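Local coordinates for cystathionine gamma-synthase (Xanthomonas oryzae pv. oryzae KACC 10331, PDB 6LD7), which uses pyridoxal 5'-phosphate and probably catalyses the formation of cystathionine on the route to methionine, at residues T86-G89 with A90-L93; F169-E172 with A173-V177; H297-A300 with A301-K305. The protein carries 1 engineered substitution. All coordinates share one frame; numbering follows the deposited sequence.

Overall arrangement
Contact 1 is wholly buried, whereas contacts 2 and 3 each have a buried and an exposed side. Contacts 1 and 2 lie on helices that pack against the seven-stranded mixed sheet; contact 3 lies on a helix between two strands of the five-stranded sheet, across the chain's centre from contact 1. Contact 1 has small residues and a capping threonine at the cofactor end, with larger apolar chains toward neighbouring helices; contact 2 has apolar residues toward the sheet and mostly charged ones on the outer side; contact 3 has glutamine amides at a helix end. The centres of contacts 2 and 3 are about 19 Å apart, and Gln-303 bonds to Thr-165 and Leu-167, beside contact 2.

Contact 1: T86-G89 with A90-L93; sequences TGMG and AINL
Four backbone hydrogen bonds carry the first turn of helix 87-98 from residues 86-89 to residues 90-93. Ala-90 N donates to Thr-86 O, Ile-91 N to Gly-87 O, Asn-92 N to Met-88 O and Leu-93 N to Gly-89 O, the last at 2.8 Å. The methyl of Ala-90, a small side chain, lies beside the carbonyl of the turn before, 3.2 Å from Gly-87 O.

Ahead of this turn stands the cap. Thr-86 is the N-cap residue, and its OG1 accepts from Gly-89 N at 3.0 Å, occupying an amide that has no earlier helical carbonyl to use. The same hydroxyl also bonds to Gly-241 O of the second subunit, so a short, branched polar residue serves both the helix start and the subunit interface. The first two amides of the helix, Gly-87 N and Met-88 N, bond to phosphate oxygens of the pyridoxal-phosphate lysine at position 209. Glycine suits position 87, where the phosphate lies against the backbone amide and the absence of a side chain leaves room for it; the helix dipole probably adds to the attraction.

Apolar contact between side chains is slight. The bend of Met-88 at chi2 (-49°) turns SD toward the following turn, 4.2 Å from Ile-91 CD1; the two chains cross obliquely.

Met-88 and Ile-91 together face helix 113-124, meeting Leu-118 and Phe-119 among others, where flexible and branched chains fill the interface. Leu-93 reaches in another direction, to Trp-236 and Leu-233 of helix 227-240, and also touches Val-82 on strand 80-84. The helix follows that strand, outermost in this chain's seven-stranded sheet, after a short turn, and packs between it and helices 113-124 and 227-240.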
ATOM      1  N   THR C  86     -14.235 -10.183  -4.938  1.00 26.44           N
ATOM      2  CA  THR C  86     -15.044 -10.480  -3.741  1.00 25.66           C
ATOM      3  C   THR C  86     -15.434 -11.938  -3.695  1.00 25.25           C
ATOM      4  O   THR C  86     -15.359 -12.681  -4.759  1.00 24.50           O
ATOM      5  CB  THR C  86     -16.316  -9.625  -3.774  1.00 29.52           C
ATOM      6  OG1 THR C  86     -17.202 -10.006  -4.820  1.00 28.08           O
ATOM      7  CG2 THR C  86     -16.017  -8.147  -3.961  1.00 28.69           C
ATOM      8  N   GLY C  87     -15.884 -12.370  -2.541  1.00 25.56           N
ATOM      9  CA  GLY C  87     -16.483 -13.729  -2.409  1.00 27.50           C
ATOM     10  C   GLY C  87     -17.695 -13.900  -3.313  1.00 25.61           C
ATOM     11  O   GLY C  87     -17.837 -14.931  -3.965  1.00 27.70           O
ATOM     12  N   MET C  88     -18.565 -12.907  -3.369  1.00 26.65           N
ATOM     13  CA  MET C  88     -19.734 -12.983  -4.282  1.00 27.47           C
ATOM     14  C   MET C  88     -19.241 -13.141  -5.722  1.00 25.59           C
ATOM     15  O   MET C  88     -19.920 -13.752  -6.478  1.00 25.47           O
ATOM     16  CB  MET C  88     -20.643 -11.755  -4.221  1.00 27.59           C
ATOM     17  CG  MET C  88     -21.530 -11.709  -2.947  1.00 30.24           C
ATOM     18  SD  MET C  88     -22.412 -13.296  -2.631  1.00 31.51           S
ATOM     19  CE  MET C  88     -22.998 -13.567  -4.291  1.00 31.09           C
ATOM     20  N   GLY C  89     -18.140 -12.506  -6.099  1.00 25.53           N
ATOM     21  CA  GLY C  89     -17.575 -12.655  -7.446  1.00 23.77           C
ATOM     22  C   GLY C  89     -17.120 -14.057  -7.714  1.00 24.86           C
ATOM     23  O   GLY C  89     -17.202 -14.499  -8.833  1.00 24.96           O
ATOM     24  N   ALA C  90     -16.623 -14.743  -6.695  1.00 24.56           N
ATOM     25  CA  ALA C  90     -16.261 -16.162  -6.803  1.00 26.56           C
ATOM     26  C   ALA C  90     -17.502 -17.020  -7.106  1.00 23.87           C
ATOM     27  O   ALA C  90     -17.409 -17.857  -7.984  1.00 23.46           O
ATOM     28  CB  ALA C  90     -15.554 -16.626  -5.534  1.00 27.66           C
ATOM     29  N   ILE C  91     -18.602 -16.776  -6.443  1.00 23.35           N
ATOM     30  CA  ILE C  91     -19.897 -17.436  -6.716  1.00 26.21           C
ATOM     31  C   ILE C  91     -20.374 -17.088  -8.130  1.00 26.12           C
ATOM     32  O   ILE C  91     -20.657 -18.009  -8.923  1.00 24.34           O
ATOM     33  CB  ILE C  91     -20.926 -17.100  -5.626  1.00 27.15           C
ATOM     34  CG1 ILE C  91     -20.412 -17.703  -4.324  1.00 30.58           C
ATOM     35  CG2 ILE C  91     -22.287 -17.683  -6.008  1.00 32.21           C
ATOM     36  CD1 ILE C  91     -21.119 -17.216  -3.126  1.00 28.50           C
ATOM     37  N   ASN C  92     -20.324 -15.795  -8.465  1.00 27.81           N
ATOM     38  CA  ASN C  92     -20.649 -15.300  -9.821  1.00 24.82           C
ATOM     39  C   ASN C  92     -19.812 -16.046 -10.872  1.00 25.01           C
ATOM     40  O   ASN C  92     -20.387 -16.544 -11.897  1.00 24.84           O
ATOM     41  CB  ASN C  92     -20.460 -13.780  -9.835  1.00 27.74           C
ATOM     42  CG  ASN C  92     -20.823 -13.155 -11.173  1.00 32.01           C
ATOM     43  OD1 ASN C  92     -21.610 -13.758 -11.820  1.00 39.03           O
ATOM     44  ND2 ASN C  92     -20.571 -11.871 -11.397  1.00 34.98           N
ATOM     45  N   LEU C  93     -18.489 -16.122 -10.674  1.00 25.33           N
ATOM     46  CA  LEU C  93     -17.612 -16.839 -11.616  1.00 25.36           C
ATOM     47  C   LEU C  93     -18.070 -18.298 -11.850  1.00 27.93           C
ATOM     48  O   LEU C  93     -18.231 -18.762 -13.014  1.00 25.02           O
ATOM     49  CB  LEU C  93     -16.220 -16.763 -11.020  1.00 25.31           C
ATOM     50  CG  LEU C  93     -15.206 -17.592 -11.804  1.00 27.83           C
ATOM     51  CD1 LEU C  93     -15.133 -17.164 -13.249  1.00 28.14           C
ATOM     52  CD2 LEU C  93     -13.863 -17.543 -11.148  1.00 26.51           C
TER

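Contact 2: F169-E172 with A173-V177; sequences FVIE and AAKKV
The carboxylate of Glu-172 has Lys-175 CD lying loosely over one face, displaced toward OE1, which is 4.4 Å from that carbon. The opposite charges stay apart: Glu-172 OE2 and Lys-175 NZ are separated by 5.6 Å, and the ammonium instead bonds to Gly-199 O. Any electrostatic attraction between them is therefore probably modest. The other flat group, the ring of Phe-169, turns one face toward the methyl group of Ala-173, one helical turn on, without packing on it, since CE1 is still 5.1 Å from Ala-173 CB. Its real neighbours are Pro-138 and Leu-141 of helix 138-145, which give this exposed aromatic an apolar surface to lie against.

Lys-175 CG is anti to its own carbonyl carbon (chi1 -71°), a torsion that lays CG 3.2 Å from Ile-171 O. From there the extended chain runs past Ile-171, bringing CE to 4.2 Å from Ile-171 CG2. A lysine suits this boundary because its methylenes can cover an isoleucine while its amine reaches a polar partner.

Helix 167-176 is the connection of a beta-alpha-beta crossover between the parallel neighbours 151-155 and 180-184. Its inner side is correspondingly apolar: Val-170 and Ile-171 pack on Ile-154, while the small Ala-174 allows close approach to Thr-181.

Regular backbone bonds join the turns, from Ala-173 N to Phe-169 O, Ala-174 N to Val-170 O and Lys-175 N to Ile-171 O. Lys-176 N adds a longer one to Glu-172 O, 3.2 Å.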
ATOM      1  N   PHE C 169     -21.703 -38.068   1.620  1.00 30.26           N
ATOM      2  CA  PHE C 169     -23.087 -38.474   1.242  1.00 30.87           C
ATOM      3  C   PHE C 169     -23.541 -37.629   0.041  1.00 29.98           C
ATOM      4  O   PHE C 169     -23.999 -38.166  -1.046  1.00 25.66           O
ATOM      5  CB  PHE C 169     -24.031 -38.329   2.456  1.00 30.48           C
ATOM      6  CG  PHE C 169     -25.497 -38.460   2.115  1.00 32.19           C
ATOM      7  CD1 PHE C 169     -26.003 -39.651   1.621  1.00 33.89           C
ATOM      8  CD2 PHE C 169     -26.381 -37.421   2.365  1.00 32.79           C
ATOM      9  CE1 PHE C 169     -27.350 -39.755   1.259  1.00 37.03           C
ATOM     10  CE2 PHE C 169     -27.721 -37.524   2.031  1.00 38.36           C
ATOM     11  CZ  PHE C 169     -28.209 -38.687   1.457  1.00 37.74           C
ATOM     12  N   VAL C 170     -23.460 -36.294   0.190  1.00 30.16           N
ATOM     13  CA  VAL C 170     -24.054 -35.415  -0.865  1.00 29.09           C
ATOM     14  C   VAL C 170     -23.290 -35.572  -2.162  1.00 30.54           C
ATOM     15  O   VAL C 170     -23.944 -35.727  -3.234  1.00 27.37           O
ATOM     16  CB  VAL C 170     -24.157 -33.956  -0.428  1.00 29.09           C
ATOM     17  CG1 VAL C 170     -24.628 -33.055  -1.563  1.00 31.50           C
ATOM     18  CG2 VAL C 170     -25.099 -33.873   0.732  1.00 28.76           C
ATOM     19  N   ILE C 171     -21.957 -35.574  -2.071  1.00 31.76           N
ATOM     20  CA  ILE C 171     -21.114 -35.530  -3.280  1.00 32.49           C
ATOM     21  C   ILE C 171     -21.259 -36.857  -4.040  1.00 32.24           C
ATOM     22  O   ILE C 171     -21.433 -36.809  -5.252  1.00 29.37           O
ATOM     23  CB  ILE C 171     -19.678 -35.189  -2.900  1.00 29.70           C
ATOM     24  CG1 ILE C 171     -19.575 -33.747  -2.394  1.00 29.61           C
ATOM     25  CG2 ILE C 171     -18.718 -35.505  -3.998  1.00 30.52           C
ATOM     26  CD1 ILE C 171     -18.225 -33.422  -1.728  1.00 28.73           C
ATOM     27  N   GLU C 172     -21.214 -38.004  -3.375  1.00 32.86           N
ATOM     28  CA  GLU C 172     -21.407 -39.303  -4.088  1.00 32.69           C
ATOM     29  C   GLU C 172     -22.808 -39.374  -4.680  1.00 31.15           C
ATOM     30  O   GLU C 172     -22.914 -39.822  -5.801  1.00 34.04           O
ATOM     31  CB  GLU C 172     -21.296 -40.518  -3.153  1.00 37.89           C
ATOM     32  CG  GLU C 172     -19.874 -40.706  -2.625  1.00 45.99           C
ATOM     33  CD  GLU C 172     -18.775 -40.916  -3.658  1.00 53.21           C
ATOM     34  OE1 GLU C 172     -19.080 -41.245  -4.864  1.00 59.00           O
ATOM     35  OE2 GLU C 172     -17.610 -40.758  -3.265  1.00 60.83           O
ATOM     36  N   ALA C 173     -23.866 -38.921  -4.003  1.00 30.94           N
ATOM     37  CA  ALA C 173     -25.226 -38.966  -4.643  1.00 34.46           C
ATOM     38  C   ALA C 173     -25.274 -38.044  -5.873  1.00 35.40           C
ATOM     39  O   ALA C 173     -25.833 -38.411  -6.927  1.00 34.27           O
ATOM     40  CB  ALA C 173     -26.302 -38.620  -3.641  1.00 34.56           C
ATOM     41  N   ALA C 174     -24.688 -36.837  -5.788  1.00 33.63           N
ATOM     42  CA  ALA C 174     -24.641 -35.904  -6.927  1.00 32.61           C
ATOM     43  C   ALA C 174     -23.917 -36.571  -8.101  1.00 33.86           C
ATOM     44  O   ALA C 174     -24.393 -36.477  -9.220  1.00 32.84           O
ATOM     45  CB  ALA C 174     -23.978 -34.576  -6.551  1.00 30.25           C
ATOM     46  N   LYS C 175     -22.751 -37.138  -7.873  1.00 35.91           N
ATOM     47  CA  LYS C 175     -21.973 -37.760  -8.960  1.00 40.26           C
ATOM     48  C   LYS C 175     -22.788 -38.863  -9.662  1.00 43.83           C
ATOM     49  O   LYS C 175     -22.630 -39.027 -10.821  1.00 39.67           O
ATOM     50  CB  LYS C 175     -20.734 -38.428  -8.373  1.00 43.59           C
ATOM     51  CG  LYS C 175     -19.745 -37.410  -7.910  1.00 51.70           C
ATOM     52  CD  LYS C 175     -18.396 -37.915  -7.611  1.00 54.17           C
ATOM     53  CE  LYS C 175     -17.455 -36.743  -7.818  1.00 55.50           C
ATOM     54  NZ  LYS C 175     -16.187 -37.038  -7.173  1.00 56.08           N
ATOM     55  N   LYS C 176     -23.585 -39.634  -8.946  1.00 42.72           N
ATOM     56  CA  LYS C 176     -24.388 -40.714  -9.555  1.00 47.73           C
ATOM     57  C   LYS C 176     -25.363 -40.145 -10.571  1.00 43.47           C
ATOM     58  O   LYS C 176     -25.685 -40.863 -11.441  1.00 45.43           O
ATOM     59  CB  LYS C 176     -25.198 -41.468  -8.500  1.00 55.38           C
ATOM     60  CG  LYS C 176     -25.640 -42.879  -8.866  1.00 66.18           C
ATOM     61  CD  LYS C 176     -25.708 -43.762  -7.631  1.00 79.03           C
ATOM     62  CE  LYS C 176     -24.522 -43.489  -6.715  1.00 81.48           C
ATOM     63  NZ  LYS C 176     -24.087 -44.703  -5.984  1.00 91.06           N
ATOM     64  N   VAL C 177     -25.864 -38.924 -10.446  1.00 42.55           N
ATOM     65  CA  VAL C 177     -26.761 -38.351 -11.491  1.00 37.38           C
ATOM     66  C   VAL C 177     -25.963 -37.399 -12.394  1.00 36.97           C
ATOM     67  O   VAL C 177     -26.559 -36.668 -13.159  1.00 38.12           O
ATOM     68  CB  VAL C 177     -28.000 -37.665 -10.865  1.00 38.71           C
ATOM     69  CG1 VAL C 177     -28.818 -38.620  -9.994  1.00 37.26           C
ATOM     70  CG2 VAL C 177     -27.627 -36.443 -10.054  1.00 40.43           C
TER

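Contact 3: H297-A300 with A301-K305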
ATOM      1  N   HIS C 297     -22.771 -33.172  15.334  1.00 26.92           N
ATOM      2  CA  HIS C 297     -21.503 -33.241  16.096  1.00 28.02           C
ATOM      3  C   HIS C 297     -20.571 -34.310  15.565  1.00 28.33           C
ATOM      4  O   HIS C 297     -19.390 -34.000  15.221  1.00 24.43           O
ATOM      5  CB  HIS C 297     -21.751 -33.404  17.572  1.00 30.01           C
ATOM      6  CG  HIS C 297     -20.507 -33.592  18.353  1.00 33.45           C
ATOM      7  ND1 HIS C 297     -19.616 -32.543  18.626  1.00 33.15           N
ATOM      8  CD2 HIS C 297     -20.015 -34.715  18.964  1.00 33.23           C
ATOM      9  CE1 HIS C 297     -18.584 -33.054  19.334  1.00 34.53           C
ATOM     10  NE2 HIS C 297     -18.815 -34.386  19.537  1.00 33.07           N
ATOM     11  N   ALA C 298     -21.073 -35.536  15.470  1.00 27.68           N
ATOM     12  CA  ALA C 298     -20.219 -36.674  15.102  1.00 29.30           C
ATOM     13  C   ALA C 298     -19.728 -36.531  13.669  1.00 26.33           C
ATOM     14  O   ALA C 298     -18.579 -36.920  13.359  1.00 26.50           O
ATOM     15  CB  ALA C 298     -20.954 -38.018  15.293  1.00 30.21           C
ATOM     16  N   LEU C 299     -20.610 -36.071  12.798  1.00 25.70           N
ATOM     17  CA  LEU C 299     -20.237 -35.849  11.395  1.00 28.17           C
ATOM     18  C   LEU C 299     -19.168 -34.728  11.296  1.00 26.98           C
ATOM     19  O   LEU C 299     -18.094 -34.951  10.679  1.00 24.80           O
ATOM     20  CB  LEU C 299     -21.552 -35.525  10.675  1.00 27.75           C
ATOM     21  CG  LEU C 299     -21.357 -34.971   9.271  1.00 30.95           C
ATOM     22  CD1 LEU C 299     -20.699 -36.046   8.421  1.00 33.15           C
ATOM     23  CD2 LEU C 299     -22.733 -34.544   8.745  1.00 31.00           C
ATOM     24  N   ALA C 300     -19.316 -33.664  12.075  1.00 27.69           N
ATOM     25  CA  ALA C 300     -18.329 -32.567  12.067  1.00 28.58           C
ATOM     26  C   ALA C 300     -16.999 -33.107  12.589  1.00 30.48           C
ATOM     27  O   ALA C 300     -15.945 -32.686  12.048  1.00 29.08           O
ATOM     28  CB  ALA C 300     -18.865 -31.433  12.888  1.00 28.16           C
ATOM     29  N   ALA C 301     -17.006 -33.964  13.616  1.00 28.53           N
ATOM     30  CA  ALA C 301     -15.753 -34.519  14.221  1.00 30.49           C
ATOM     31  C   ALA C 301     -15.043 -35.352  13.160  1.00 31.22           C
ATOM     32  O   ALA C 301     -13.865 -35.330  13.137  1.00 33.60           O
ATOM     33  CB  ALA C 301     -16.038 -35.392  15.468  1.00 28.76           C
ATOM     34  N   ARG C 302     -15.737 -35.959  12.211  1.00 31.54           N
ATOM     35  CA  ARG C 302     -15.055 -36.770  11.153  1.00 36.01           C
ATOM     36  C   ARG C 302     -14.734 -35.938   9.920  1.00 34.81           C
ATOM     37  O   ARG C 302     -13.740 -36.242   9.376  1.00 31.55           O
ATOM     38  CB  ARG C 302     -15.887 -37.989  10.699  1.00 41.26           C
ATOM     39  CG  ARG C 302     -15.937 -39.012  11.840  1.00 52.51           C
ATOM     40  CD  ARG C 302     -14.695 -39.903  12.064  1.00 56.24           C
ATOM     41  NE  ARG C 302     -14.743 -40.937  11.007  1.00 65.07           N
ATOM     42  CZ  ARG C 302     -15.631 -41.958  10.927  1.00 65.67           C
ATOM     43  NH1 ARG C 302     -15.618 -42.770   9.877  1.00 69.73           N
ATOM     44  NH2 ARG C 302     -16.509 -42.188  11.894  1.00 54.80           N
ATOM     45  N   GLN C 303     -15.577 -35.032   9.413  1.00 29.77           N
ATOM     46  CA  GLN C 303     -15.210 -34.444   8.127  1.00 28.91           C
ATOM     47  C   GLN C 303     -14.414 -33.127   8.284  1.00 28.75           C
ATOM     48  O   GLN C 303     -13.981 -32.639   7.279  1.00 30.54           O
ATOM     49  CB  GLN C 303     -16.429 -34.296   7.248  1.00 31.54           C
ATOM     50  CG  GLN C 303     -17.301 -33.145   7.543  1.00 32.54           C
ATOM     51  CD  GLN C 303     -18.495 -33.029   6.612  1.00 31.44           C
ATOM     52  OE1 GLN C 303     -18.882 -33.945   5.905  1.00 27.31           O
ATOM     53  NE2 GLN C 303     -19.223 -31.952   6.795  1.00 28.35           N
ATOM     54  N   GLN C 304     -14.262 -32.590   9.489  1.00 27.51           N
ATOM     55  CA  GLN C 304     -13.616 -31.311   9.823  1.00 26.72           C
ATOM     56  C   GLN C 304     -12.370 -31.631  10.681  1.00 29.62           C
ATOM     57  O   GLN C 304     -12.439 -32.597  11.421  1.00 28.55           O
ATOM     58  CB  GLN C 304     -14.539 -30.330  10.587  1.00 25.15           C
ATOM     59  CG  GLN C 304     -15.883 -30.055   9.929  1.00 24.00           C
ATOM     60  CD  GLN C 304     -16.809 -29.170  10.735  1.00 24.49           C
ATOM     61  OE1 GLN C 304     -17.973 -29.045  10.341  1.00 25.93           O
ATOM     62  NE2 GLN C 304     -16.345 -28.566  11.850  1.00 21.91           N
ATOM     63  N   LYS C 305     -11.289 -30.831  10.625  1.00 27.52           N
ATOM     64  CA  LYS C 305     -10.126 -31.015  11.514  1.00 29.45           C
ATOM     65  C   LYS C 305     -10.304 -30.174  12.764  1.00 27.37           C
ATOM     66  O   LYS C 305      -9.426 -30.239  13.595  1.00 30.77           O
ATOM     67  CB  LYS C 305      -8.826 -30.678  10.799  1.00 36.00           C
ATOM     68  CG  LYS C 305      -8.702 -31.455   9.487  1.00 46.93           C
ATOM     69  CD  LYS C 305      -7.682 -30.945   8.470  1.00 60.19           C
ATOM     70  CE  LYS C 305      -6.377 -31.708   8.565  1.00 70.79           C
ATOM     71  NZ  LYS C 305      -5.632 -31.598   7.293  1.00 80.99           N
TER
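The side-chain amide of Gln-304 lies flat against the methyl group of Ala-300, which comes up to one face: Ala-300 CB is 3.6 Å from OE1 and 4.0 Å from NE2. With CG beside the backbone N (chi1 -53°), the extended chain of the glutamine runs back over Ala-300, and an alanine is small enough to accept the plate on top of it. The amide's NE2 is held by Gly-306 O, which helps to fix its rotation.

Leu-299 CD1 likewise stands over an amide face, that of Gln-303, but at its oxygen end, 3.7 Å from Gln-303 OE1. Gln-303 has CG between its backbone N and carbonyl carbon (chi1 79°), the crowded position, and its amide is gripped at both ends, OE1 by Leu-167 N and NE2 by Thr-165 O. Glutamine, with a donor and an acceptor on one rigid group, matches those two backbone partners.

Helix 297-303 links antiparallel neighbours 283-287 and 310-315 of the five-stranded sheet. Through Gln-303 it also reaches Thr-165 and Leu-167, at the start of helix 167-176. At its own start the His-297 ring meets Phe-307 with the planes about 20° apart, while ND1 bonds to Pro-289 O.

The backbone changes pattern toward the helix end. Leu-299 O accepts twice: from Gln-303 N at 2.8 Å, nearly in line with the carbonyl, and from Arg-302 N at 3.0 Å, well above its plane. Arg-302 N also donates to Ala-298 O at 3.2 Å. Gln-304 N still bonds to Ala-300 O at 3.1 Å, although Gln-304 itself has left helical backbone angles.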